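Local coordinates for protein glutathione S-transferase (PDB 5ZFG) that probably transfers glutathione to electrophilic compounds, as glutathione S-transferases do, and metabolises the insecticide diazinon in the silkworm, at residues 107-115 with 166-175; 148-156 with 186-197. All coordinates share one frame; numbering follows the deposited sequence. Where two conformers were deposited one is given.

In the fold
Both contacts belong to the all-helical C-terminal domain of the glutathione S-transferase fold, with centres about 19 Å apart. Along the chain their segments alternate: 107-115, at the end of helix 89-114, comes first, then the loop 148-156, then 166-175 at the end of helix 160-172, and finally 186-197, which covers the C-terminal part of helix 181-193 and the start of helix 195-208. Contact 1 pairs two helix ends and contact 2 lays a loop against a helix. Glu171 of contact 1 joins them directly, forming a salt bridge with Lys191 and a probable hydrogen bond with Tyr187 of contact 2, so helices 160-172 and 181-193, consecutive in the chain, are linked through this carboxylate.

Contact 1. Residues 107-115 with 166-175; sequences YANISAYTM and STMTLEAIDF
Two helices of the C-terminal bundle, 89-114 and 160-172, run nearly side by side at their C-terminal ends, where Ile110 and Thr114 pack against Ser166, Thr169 and Leu170. The short segments cross at 22° with their axes 9.3 Å apart. Ile110 CG2 sits between Thr169 OG1, 3.3 Å away, and the Leu170 side chain, and Ile110 CD1 meets Leu170 CD1 at 3.8 Å, the two side chains crossing at about a right angle. The Thr114 methyl CG2 lies against Thr169 O as well as Leu170 CD2 (3.6 Å) and Ile173 CD1, while Thr114 OG1 comes within 3.2 Å of Thr169 OG1. Thr169 places OG1 between its own backbone N and carbonyl carbon (chi1 71°), from where the hydroxyl turns back to donate to Ser166 O at 2.7 Å, in the carbonyl plane. That oxygen also accepts from Thr169 N. Nearer the start of the segments, Ser166 OG approaches Tyr107 CB at 3.2 Å and is itself hydrogen-bonded to Asn102. At the other end a Schellman motif with Asp174 as its C-prime residue closes helix 160-172 and turns the chain so that Phe175 can meet Tyr113. The edge of the Phe175 ring faces Tyr113 CE2, with 4.0 Å between Phe175 CE2 and that atom, and Leu170 CD2 lies over one Phe175 face. Leu129 and Val132 of helix 126-146 touch both aromatic side chains, while Pro12 of helix 12-23 touches Tyr107 and Thr169. The chemistry is thus mixed: methyl groups and rings share the interface with the hydroxyls of Thr114, Ser166 and Thr169, and the proton of the buried Thr169 hydroxyl is committed to Ser166 O of its own helix.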
loop_
_atom_site.group_PDB
_atom_site.type_symbol
_atom_site.label_atom_id
_atom_site.label_comp_id
_atom_site.label_asym_id
_atom_site.label_seq_id
_atom_site.Cartn_x
_atom_site.Cartn_y
_atom_site.Cartn_z
ATOM N N TYR B 107 -10.696 2.560 -0.982
ATOM C CA TYR B 107 -11.036 2.108 -2.332
ATOM C C TYR B 107 -11.567 0.675 -2.321
ATOM O O TYR B 107 -12.494 0.342 -3.071
ATOM C CB TYR B 107 -9.807 2.245 -3.239
ATOM C CG TYR B 107 -10.046 1.939 -4.692
ATOM C CD1 TYR B 107 -11.164 2.434 -5.350
ATOM C CD2 TYR B 107 -9.143 1.159 -5.412
ATOM C CE1 TYR B 107 -11.384 2.146 -6.702
ATOM C CE2 TYR B 107 -9.337 0.886 -6.762
ATOM C CZ TYR B 107 -10.466 1.376 -7.399
ATOM O OH TYR B 107 -10.663 1.105 -8.739
ATOM N N ALA B 108 -11.011 -0.182 -1.460
ATOM C CA ALA B 108 -11.437 -1.577 -1.402
ATOM C C ALA B 108 -12.919 -1.686 -1.066
ATOM O O ALA B 108 -13.659 -2.425 -1.726
ATOM C CB ALA B 108 -10.598 -2.332 -0.373
ATOM N N ASN B 109 -13.370 -0.937 -0.053
ATOM C CA ASN B 109 -14.766 -0.991 0.382
ATOM C C ASN B 109 -15.678 -0.235 -0.573
ATOM O O ASN B 109 -16.763 -0.718 -0.911
ATOM C CB ASN B 109 -14.922 -0.401 1.789
ATOM C CG ASN B 109 -14.458 -1.332 2.873
ATOM O OD1 ASN B 109 -14.225 -2.507 2.631
ATOM N ND2 ASN B 109 -14.319 -0.805 4.086
ATOM N N ILE B 110 -15.278 0.972 -0.984
ATOM C CA ILE B 110 -16.150 1.775 -1.838
ATOM C C ILE B 110 -16.358 1.078 -3.179
ATOM O O ILE B 110 -17.495 0.916 -3.634
ATOM C CB ILE B 110 -15.595 3.203 -1.993
ATOM C CG1 ILE B 110 -15.906 3.989 -0.720
ATOM C CG2 ILE B 110 -16.194 3.895 -3.228
ATOM C CD1 ILE B 110 -15.226 5.339 -0.641
ATOM N N SER B 111 -15.273 0.603 -3.802
ATOM C CA SER B 111 -15.387 0.025 -5.133
ATOM C C SER B 111 -16.142 -1.293 -5.112
ATOM O O SER B 111 -16.824 -1.616 -6.085
ATOM C CB SER B 111 -14.008 -0.175 -5.764
ATOM O OG SER B 111 -13.323 -1.230 -5.118
ATOM N N ALA B 112 -16.043 -2.066 -4.020
ATOM C CA ALA B 112 -16.846 -3.282 -3.924
ATOM C C ALA B 112 -18.326 -2.958 -4.044
ATOM O O ALA B 112 -19.096 -3.734 -4.625
ATOM C CB ALA B 112 -16.552 -4.017 -2.614
ATOM N N TYR B 113 -18.735 -1.800 -3.543
ATOM C CA TYR B 113 -20.133 -1.425 -3.617
ATOM C C TYR B 113 -20.477 -0.712 -4.924
ATOM O O TYR B 113 -21.469 -1.057 -5.580
ATOM C CB TYR B 113 -20.471 -0.534 -2.433
ATOM C CG TYR B 113 -21.934 -0.243 -2.291
ATOM C CD1 TYR B 113 -22.767 -1.127 -1.612
ATOM C CD2 TYR B 113 -22.487 0.918 -2.821
ATOM C CE1 TYR B 113 -24.112 -0.856 -1.459
ATOM C CE2 TYR B 113 -23.839 1.192 -2.681
ATOM C CZ TYR B 113 -24.641 0.299 -1.994
ATOM O OH TYR B 113 -25.987 0.547 -1.840
ATOM N N THR B 114 -19.679 0.293 -5.311
ATOM C CA THR B 114 -19.991 1.039 -6.527
ATOM C C THR B 114 -19.767 0.213 -7.794
ATOM O O THR B 114 -20.180 0.655 -8.869
ATOM C CB THR B 114 -19.196 2.358 -6.589
ATOM O OG1 THR B 114 -17.791 2.109 -6.491
ATOM C CG2 THR B 114 -19.599 3.298 -5.453
ATOM N N MET B 115 -19.190 -0.986 -7.692
ATOM C CA MET B 115 -19.093 -1.923 -8.807
ATOM C C MET B 115 -19.966 -3.154 -8.573
ATOM O O MET B 115 -20.384 -3.452 -7.451
ATOM C CB MET B 115 -17.646 -2.378 -9.034
ATOM C CG MET B 115 -16.604 -1.264 -9.054
ATOM S SD MET B 115 -16.576 -0.263 -10.551
ATOM C CE MET B 115 -16.863 1.386 -9.909
ATOM N N SER B 166 -11.432 7.464 -5.727
ATOM C CA SER B 166 -12.342 6.551 -5.040
ATOM C C SER B 166 -13.693 7.229 -4.792
ATOM O O SER B 166 -14.756 6.657 -5.065
ATOM C CB SER B 166 -11.720 6.078 -3.724
ATOM O OG SER B 166 -10.534 5.318 -3.954
ATOM N N THR B 167 -13.661 8.463 -4.277
ATOM C CA THR B 167 -14.889 9.198 -3.974
ATOM C C THR B 167 -15.674 9.515 -5.241
ATOM O O THR B 167 -16.914 9.541 -5.222
ATOM C CB THR B 167 -14.538 10.490 -3.227
ATOM O OG1 THR B 167 -13.689 10.180 -2.100
ATOM C CG2 THR B 167 -15.806 11.194 -2.738
ATOM N N MET B 168 -14.966 9.742 -6.346
ATOM C CA MET B 168 -15.619 9.988 -7.626
ATOM C C MET B 168 -16.548 8.844 -8.009
ATOM O O MET B 168 -17.604 9.081 -8.612
ATOM C CB MET B 168 -14.554 10.233 -8.705
ATOM C CG MET B 168 -15.115 10.294 -10.145
ATOM S SD MET B 168 -15.296 8.666 -10.908
ATOM C CE MET B 168 -13.555 8.329 -11.229
ATOM N N THR B 169 -16.211 7.597 -7.638
ATOM C CA THR B 169 -17.083 6.491 -8.009
ATOM C C THR B 169 -18.384 6.506 -7.216
ATOM O O THR B 169 -19.385 5.955 -7.687
ATOM C CB THR B 169 -16.396 5.136 -7.828
ATOM O OG1 THR B 169 -16.241 4.856 -6.427
ATOM C CG2 THR B 169 -15.036 5.097 -8.540
ATOM N N LEU B 170 -18.398 7.123 -6.033
ATOM C CA LEU B 170 -19.663 7.333 -5.343
ATOM C C LEU B 170 -20.520 8.340 -6.102
ATOM O O LEU B 170 -21.720 8.116 -6.313
ATOM C CB LEU B 170 -19.421 7.798 -3.904
ATOM C CG LEU B 170 -18.756 6.743 -3.012
ATOM C CD1 LEU B 170 -18.201 7.381 -1.741
ATOM C CD2 LEU B 170 -19.729 5.606 -2.661
ATOM N N GLU B 171 -19.919 9.450 -6.540
ATOM C CA GLU B 171 -20.692 10.398 -7.338
ATOM C C GLU B 171 -21.211 9.749 -8.616
ATOM O O GLU B 171 -22.328 10.053 -9.063
ATOM C CB GLU B 171 -19.872 11.647 -7.677
ATOM C CG GLU B 171 -20.723 12.693 -8.431
ATOM C CD GLU B 171 -19.972 13.961 -8.829
ATOM O OE1 GLU B 171 -18.784 14.124 -8.480
ATOM O OE2 GLU B 171 -20.591 14.812 -9.507
ATOM N N ALA B 172 -20.435 8.836 -9.201
ATOM C CA ALA B 172 -20.835 8.209 -10.456
ATOM C C ALA B 172 -22.134 7.435 -10.321
ATOM O O ALA B 172 -22.864 7.285 -11.304
ATOM C CB ALA B 172 -19.729 7.284 -10.962
ATOM N N ILE B 173 -22.430 6.913 -9.131
ATOM C CA ILE B 173 -23.665 6.168 -8.910
ATOM C C ILE B 173 -24.702 6.994 -8.148
ATOM O O ILE B 173 -25.692 6.438 -7.653
ATOM C CB ILE B 173 -23.392 4.828 -8.199
ATOM C CG1 ILE B 173 -22.886 5.046 -6.769
ATOM C CG2 ILE B 173 -22.416 3.981 -8.996
ATOM C CD1 ILE B 173 -23.255 3.901 -5.833
ATOM N N ASP B 174 -24.495 8.311 -8.050
ATOM C CA ASP B 174 -25.413 9.230 -7.374
ATOM C C ASP B 174 -25.565 8.890 -5.894
ATOM O O ASP B 174 -26.634 9.086 -5.307
ATOM C CB ASP B 174 -26.781 9.268 -8.067
ATOM C CG ASP B 174 -27.585 10.505 -7.706
ATOM O OD1 ASP B 174 -27.035 11.621 -7.784
ATOM O OD2 ASP B 174 -28.769 10.357 -7.346
ATOM N N PHE B 175 -24.490 8.385 -5.292
ATOM C CA PHE B 175 -24.447 8.111 -3.861
ATOM C C PHE B 175 -24.320 9.427 -3.107
ATOM O O PHE B 175 -23.358 10.173 -3.315
ATOM C CB PHE B 175 -23.259 7.194 -3.562
ATOM C CG PHE B 175 -23.257 6.600 -2.174
ATOM C CD1 PHE B 175 -22.968 7.386 -1.065
ATOM C CD2 PHE B 175 -23.501 5.245 -1.992
ATOM C CE1 PHE B 175 -22.950 6.842 0.210
ATOM C CE2 PHE B 175 -23.488 4.687 -0.724
ATOM C CZ PHE B 175 -23.214 5.490 0.381
#

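Contact 2. Residues 148-156 with 186-197; sequences TSYAAANHL and WYNDFKVKYPDL
Leu156, at the end of the loop 148-156, is gripped by Phe190, Tyr194 and Leu197, and this apolar cluster is tightly packed. Its CG stands anti to the backbone N (chi1 -168°), and chi2 of 75° then sets the directions of the two methyls. CD1 lies in the plane of the Phe190 ring, at its edge, 3.8 Å from Phe190 CE1. CD2 instead sits over the centre of one Tyr194 face in a CH-pi contact, 4.0 Å from the ring centroid and 12° off the normal; the same methyl meets Leu197 CD1 at 4.1 Å. A water joins the polar groups beside this cluster: it accepts from Leu156 N at 2.8 Å and is hydrogen-bonded to Tyr194 OH at 2.6 Å, lying in the plane of the tyrosine ring. Tyr150 reaches the edge of that ring as well, its OH 3.2 Å from Tyr194 CE2. The Tyr150 ring also has Leu156 N over one face, offset toward the rim. Buried Trp186 forms a second packed patch: its CD1 lies 3.8 Å from Tyr150 CA, and the Ser149 carbonyl oxygen touches the indole edge, near its plane. Trp186 NE1 and Ala151 N both hydrogen-bond to Asp160 OD1, so one carboxylate oxygen at the start of helix 160-172 holds the indole and the loop together. Toward the solvent the packing is looser. Exposed Lys193 brings its CB only to 4.1 Å from Tyr150 OH before its bent chain leads away, and exposed Ser149 keeps its side chain apart from the helix. The contact therefore fastens the connection between helices 126-146 and 160-172 onto helix 181-193 and the start of helix 195-208, with Phe190 and Leu197 also touching helix 12-23 of the thioredoxin-like N-terminal domain.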
loop_
_atom_site.group_PDB
_atom_site.type_symbol
_atom_site.label_atom_id
_atom_site.label_comp_id
_atom_site.label_asym_id
_atom_site.label_seq_id
_atom_site.Cartn_x
_atom_site.Cartn_y
_atom_site.Cartn_z
ATOM N N THR B 148 -7.240 19.813 8.242
ATOM C CA THR B 148 -6.596 20.289 7.028
ATOM C C THR B 148 -7.603 20.335 5.888
ATOM O O THR B 148 -8.614 19.622 5.889
ATOM C CB THR B 148 -5.418 19.393 6.626
ATOM O OG1 THR B 148 -5.858 18.032 6.591
ATOM C CG2 THR B 148 -4.247 19.531 7.607
ATOM N N SER B 149 -7.312 21.190 4.904
ATOM C CA SER B 149 -8.198 21.322 3.754
ATOM C C SER B 149 -8.065 20.160 2.781
ATOM O O SER B 149 -9.011 19.883 2.039
ATOM C CB SER B 149 -7.927 22.636 3.023
ATOM O OG SER B 149 -6.538 22.844 2.852
ATOM N N TYR B 150 -6.916 19.487 2.768
ATOM C CA TYR B 150 -6.656 18.342 1.904
ATOM C C TYR B 150 -6.375 17.102 2.758
ATOM O O TYR B 150 -6.332 17.165 3.995
ATOM C CB TYR B 150 -5.494 18.638 0.955
ATOM C CG TYR B 150 -5.789 19.721 -0.060
ATOM C CD1 TYR B 150 -6.456 19.432 -1.242
ATOM C CD2 TYR B 150 -5.396 21.035 0.169
ATOM C CE1 TYR B 150 -6.721 20.435 -2.185
ATOM C CE2 TYR B 150 -5.650 22.040 -0.761
ATOM C CZ TYR B 150 -6.313 21.734 -1.932
ATOM O OH TYR B 150 -6.565 22.732 -2.848
ATOM N N ALA B 151 -6.168 15.964 2.082
ATOM C CA ALA B 151 -6.150 14.675 2.783
ATOM C C ALA B 151 -4.959 14.520 3.720
ATOM O O ALA B 151 -5.072 13.843 4.750
ATOM C CB ALA B 151 -6.168 13.527 1.776
ATOM N N ALA B 152 -3.815 15.101 3.390
ATOM C CA ALA B 152 -2.620 14.916 4.206
ATOM C C ALA B 152 -1.994 16.220 4.676
ATOM O O ALA B 152 -1.009 16.184 5.424
ATOM C CB ALA B 152 -1.567 14.097 3.440
ATOM N N ALA B 153 -2.515 17.358 4.250
ATOM C CA ALA B 153 -1.886 18.638 4.548
ATOM C C ALA B 153 -2.876 19.728 4.172
ATOM O O ALA B 153 -3.982 19.451 3.700
ATOM C CB ALA B 153 -0.557 18.799 3.808
ATOM N N ASN B 154 -2.473 20.980 4.405
ATOM C CA ASN B 154 -3.260 22.122 3.964
ATOM C C ASN B 154 -2.996 22.481 2.516
ATOM O O ASN B 154 -3.450 23.539 2.062
ATOM C CB ASN B 154 -2.988 23.326 4.863
ATOM C CG ASN B 154 -3.905 23.358 6.055
ATOM O OD1 ASN B 154 -5.084 22.984 5.958
ATOM N ND2 ASN B 154 -3.379 23.795 7.194
ATOM N N HIS B 155 -2.268 21.627 1.799
ATOM C CA HIS B 155 -2.057 21.749 0.367
ATOM C C HIS B 155 -2.239 20.377 -0.270
ATOM O O HIS B 155 -2.190 19.345 0.410
ATOM C CB HIS B 155 -0.662 22.299 0.048
ATOM C CG HIS B 155 0.448 21.420 0.524
ATOM N ND1 HIS B 155 1.058 21.586 1.748
ATOM C CD2 HIS B 155 1.055 20.359 -0.058
ATOM C CE1 HIS B 155 1.995 20.667 1.899
ATOM N NE2 HIS B 155 2.013 19.910 0.817
ATOM N N LEU B 156 -2.436 20.388 -1.587
ATOM C CA LEU B 156 -2.602 19.154 -2.354
ATOM C C LEU B 156 -1.346 18.290 -2.287
ATOM O O LEU B 156 -0.220 18.796 -2.367
ATOM C CB LEU B 156 -2.925 19.491 -3.815
ATOM C CG LEU B 156 -3.404 18.345 -4.721
ATOM C CD1 LEU B 156 -4.838 17.964 -4.411
ATOM C CD2 LEU B 156 -3.234 18.667 -6.202
ATOM N N TRP B 186 -14.042 18.981 0.813
ATOM C CA TRP B 186 -12.743 18.678 0.210
ATOM C C TRP B 186 -12.897 18.236 -1.243
ATOM O O TRP B 186 -12.184 18.717 -2.135
ATOM C CB TRP B 186 -12.049 17.597 1.048
ATOM C CG TRP B 186 -11.037 16.732 0.335
ATOM C CD1 TRP B 186 -9.738 17.036 0.076
ATOM C CD2 TRP B 186 -11.242 15.397 -0.152
ATOM N NE1 TRP B 186 -9.121 15.987 -0.565
ATOM C CE2 TRP B 186 -10.023 14.968 -0.714
ATOM C CE3 TRP B 186 -12.337 14.529 -0.171
ATOM C CZ2 TRP B 186 -9.867 13.706 -1.278
ATOM C CZ3 TRP B 186 -12.186 13.283 -0.749
ATOM C CH2 TRP B 186 -10.954 12.883 -1.297
ATOM N N TYR B 187 -13.828 17.316 -1.489
ATOM C CA TYR B 187 -14.043 16.778 -2.829
ATOM C C TYR B 187 -14.481 17.872 -3.795
ATOM O O TYR B 187 -13.951 17.994 -4.908
ATOM C CB TYR B 187 -15.084 15.661 -2.738
ATOM C CG TYR B 187 -15.468 14.974 -4.022
ATOM C CD1 TYR B 187 -14.638 14.026 -4.621
ATOM C CD2 TYR B 187 -16.689 15.241 -4.618
ATOM C CE1 TYR B 187 -15.028 13.374 -5.789
ATOM C CE2 TYR B 187 -17.074 14.613 -5.763
ATOM C CZ TYR B 187 -16.253 13.687 -6.357
ATOM O OH TYR B 187 -16.679 13.073 -7.506
ATOM N N ASN B 188 -15.432 18.708 -3.372
ATOM C CA ASN B 188 -15.911 19.754 -4.269
ATOM C C ASN B 188 -14.924 20.908 -4.399
ATOM O O ASN B 188 -14.816 21.494 -5.481
ATOM C CB ASN B 188 -17.280 20.246 -3.803
ATOM C CG ASN B 188 -18.380 19.278 -4.171
ATOM O OD1 ASN B 188 -18.760 19.173 -5.337
ATOM N ND2 ASN B 188 -18.875 18.533 -3.184
ATOM N N ASP B 189 -14.190 21.244 -3.332
ATOM C CA ASP B 189 -13.127 22.238 -3.458
ATOM C C ASP B 189 -12.057 21.792 -4.450
ATOM O O ASP B 189 -11.449 22.629 -5.132
ATOM C CB ASP B 189 -12.472 22.509 -2.101
ATOM C CG ASP B 189 -13.307 23.410 -1.203
ATOM O OD1 ASP B 189 -14.395 23.869 -1.619
ATOM O OD2 ASP B 189 -12.862 23.642 -0.062
ATOM N N PHE B 190 -11.796 20.483 -4.529
ATOM C CA PHE B 190 -10.799 19.991 -5.475
ATOM C C PHE B 190 -11.196 20.331 -6.907
ATOM O O PHE B 190 -10.359 20.783 -7.704
ATOM C CB PHE B 190 -10.612 18.480 -5.296
ATOM C CG PHE B 190 -9.700 17.856 -6.314
ATOM C CD1 PHE B 190 -8.319 17.891 -6.147
ATOM C CD2 PHE B 190 -10.222 17.227 -7.440
ATOM C CE1 PHE B 190 -7.468 17.311 -7.096
ATOM C CE2 PHE B 190 -9.384 16.651 -8.390
ATOM C CZ PHE B 190 -8.003 16.697 -8.214
ATOM N N LYS B 191 -12.471 20.135 -7.245
ATOM C CA LYS B 191 -12.942 20.442 -8.592
ATOM C C LYS B 191 -12.715 21.906 -8.941
ATOM O O LYS B 191 -12.341 22.229 -10.074
ATOM C CB LYS B 191 -14.426 20.109 -8.723
ATOM C CG LYS B 191 -14.815 18.674 -8.406
ATOM C CD LYS B 191 -16.237 18.414 -8.898
ATOM C CE LYS B 191 -16.829 17.157 -8.283
ATOM N NZ LYS B 191 -18.050 16.703 -8.994
ATOM N N VAL B 192 -12.952 22.806 -7.984
ATOM C CA VAL B 192 -12.898 24.236 -8.271
ATOM C C VAL B 192 -11.458 24.729 -8.309
ATOM O O VAL B 192 -11.088 25.539 -9.167
ATOM C CB VAL B 192 -13.741 25.003 -7.236
ATOM C CG1 VAL B 192 -13.619 26.511 -7.444
ATOM C CG2 VAL B 192 -15.189 24.574 -7.330
ATOM N N LYS B 193 -10.622 24.245 -7.389
ATOM C CA LYS B 193 -9.241 24.697 -7.333
ATOM C C LYS B 193 -8.382 24.075 -8.431
ATOM O O LYS B 193 -7.400 24.695 -8.862
ATOM C CB LYS B 193 -8.656 24.382 -5.957
ATOM C CG LYS B 193 -9.381 25.075 -4.811
ATOM C CD LYS B 193 -8.819 26.470 -4.560
ATOM C CE LYS B 193 -9.745 27.304 -3.679
ATOM N NZ LYS B 193 -10.938 27.809 -4.419
ATOM N N TYR B 194 -8.724 22.866 -8.895
ATOM C CA TYR B 194 -7.904 22.127 -9.860
ATOM C C TYR B 194 -8.760 21.575 -10.991
ATOM O O TYR B 194 -8.842 20.355 -11.189
ATOM C CB TYR B 194 -7.149 20.992 -9.160
ATOM C CG TYR B 194 -6.210 21.494 -8.114
ATOM C CD1 TYR B 194 -4.938 21.933 -8.456
ATOM C CD2 TYR B 194 -6.599 21.562 -6.782
ATOM C CE1 TYR B 194 -4.067 22.414 -7.490
ATOM C CE2 TYR B 194 -5.739 22.041 -5.817
ATOM C CZ TYR B 194 -4.478 22.465 -6.178
ATOM O OH TYR B 194 -3.621 22.936 -5.211
ATOM N N PRO B 195 -9.396 22.448 -11.778
ATOM C CA PRO B 195 -10.334 21.951 -12.801
ATOM C C PRO B 195 -9.683 21.090 -13.872
ATOM O O PRO B 195 -10.338 20.186 -14.401
ATOM C CB PRO B 195 -10.926 23.245 -13.392
ATOM C CG PRO B 195 -9.904 24.295 -13.111
ATOM C CD PRO B 195 -9.304 23.921 -11.776
ATOM N N ASP B 196 -8.431 21.376 -14.240
ATOM C CA ASP B 196 -7.730 20.547 -15.218
ATOM C C ASP B 196 -7.543 19.122 -14.706
ATOM O O ASP B 196 -7.734 18.151 -15.449
ATOM C CB ASP B 196 -6.374 21.173 -15.548
ATOM C CG ASP B 196 -5.490 21.352 -14.309
ATOM O OD1 ASP B 196 -6.004 21.811 -13.258
ATOM O OD2 ASP B 196 -4.284 21.023 -14.384
ATOM N N LEU B 197 -7.177 18.979 -13.436
ATOM C CA LEU B 197 -7.018 17.646 -12.857
ATOM C C LEU B 197 -8.362 16.948 -12.711
ATOM O O LEU B 197 -8.485 15.746 -12.995
ATOM C CB LEU B 197 -6.320 17.760 -11.509
ATOM C CG LEU B 197 -4.940 18.432 -11.546
ATOM C CD1 LEU B 197 -4.267 18.369 -10.165
ATOM C CD2 LEU B 197 -4.052 17.804 -12.638
HETATM O O HOH W 1 -2.725 22.952 -2.786
#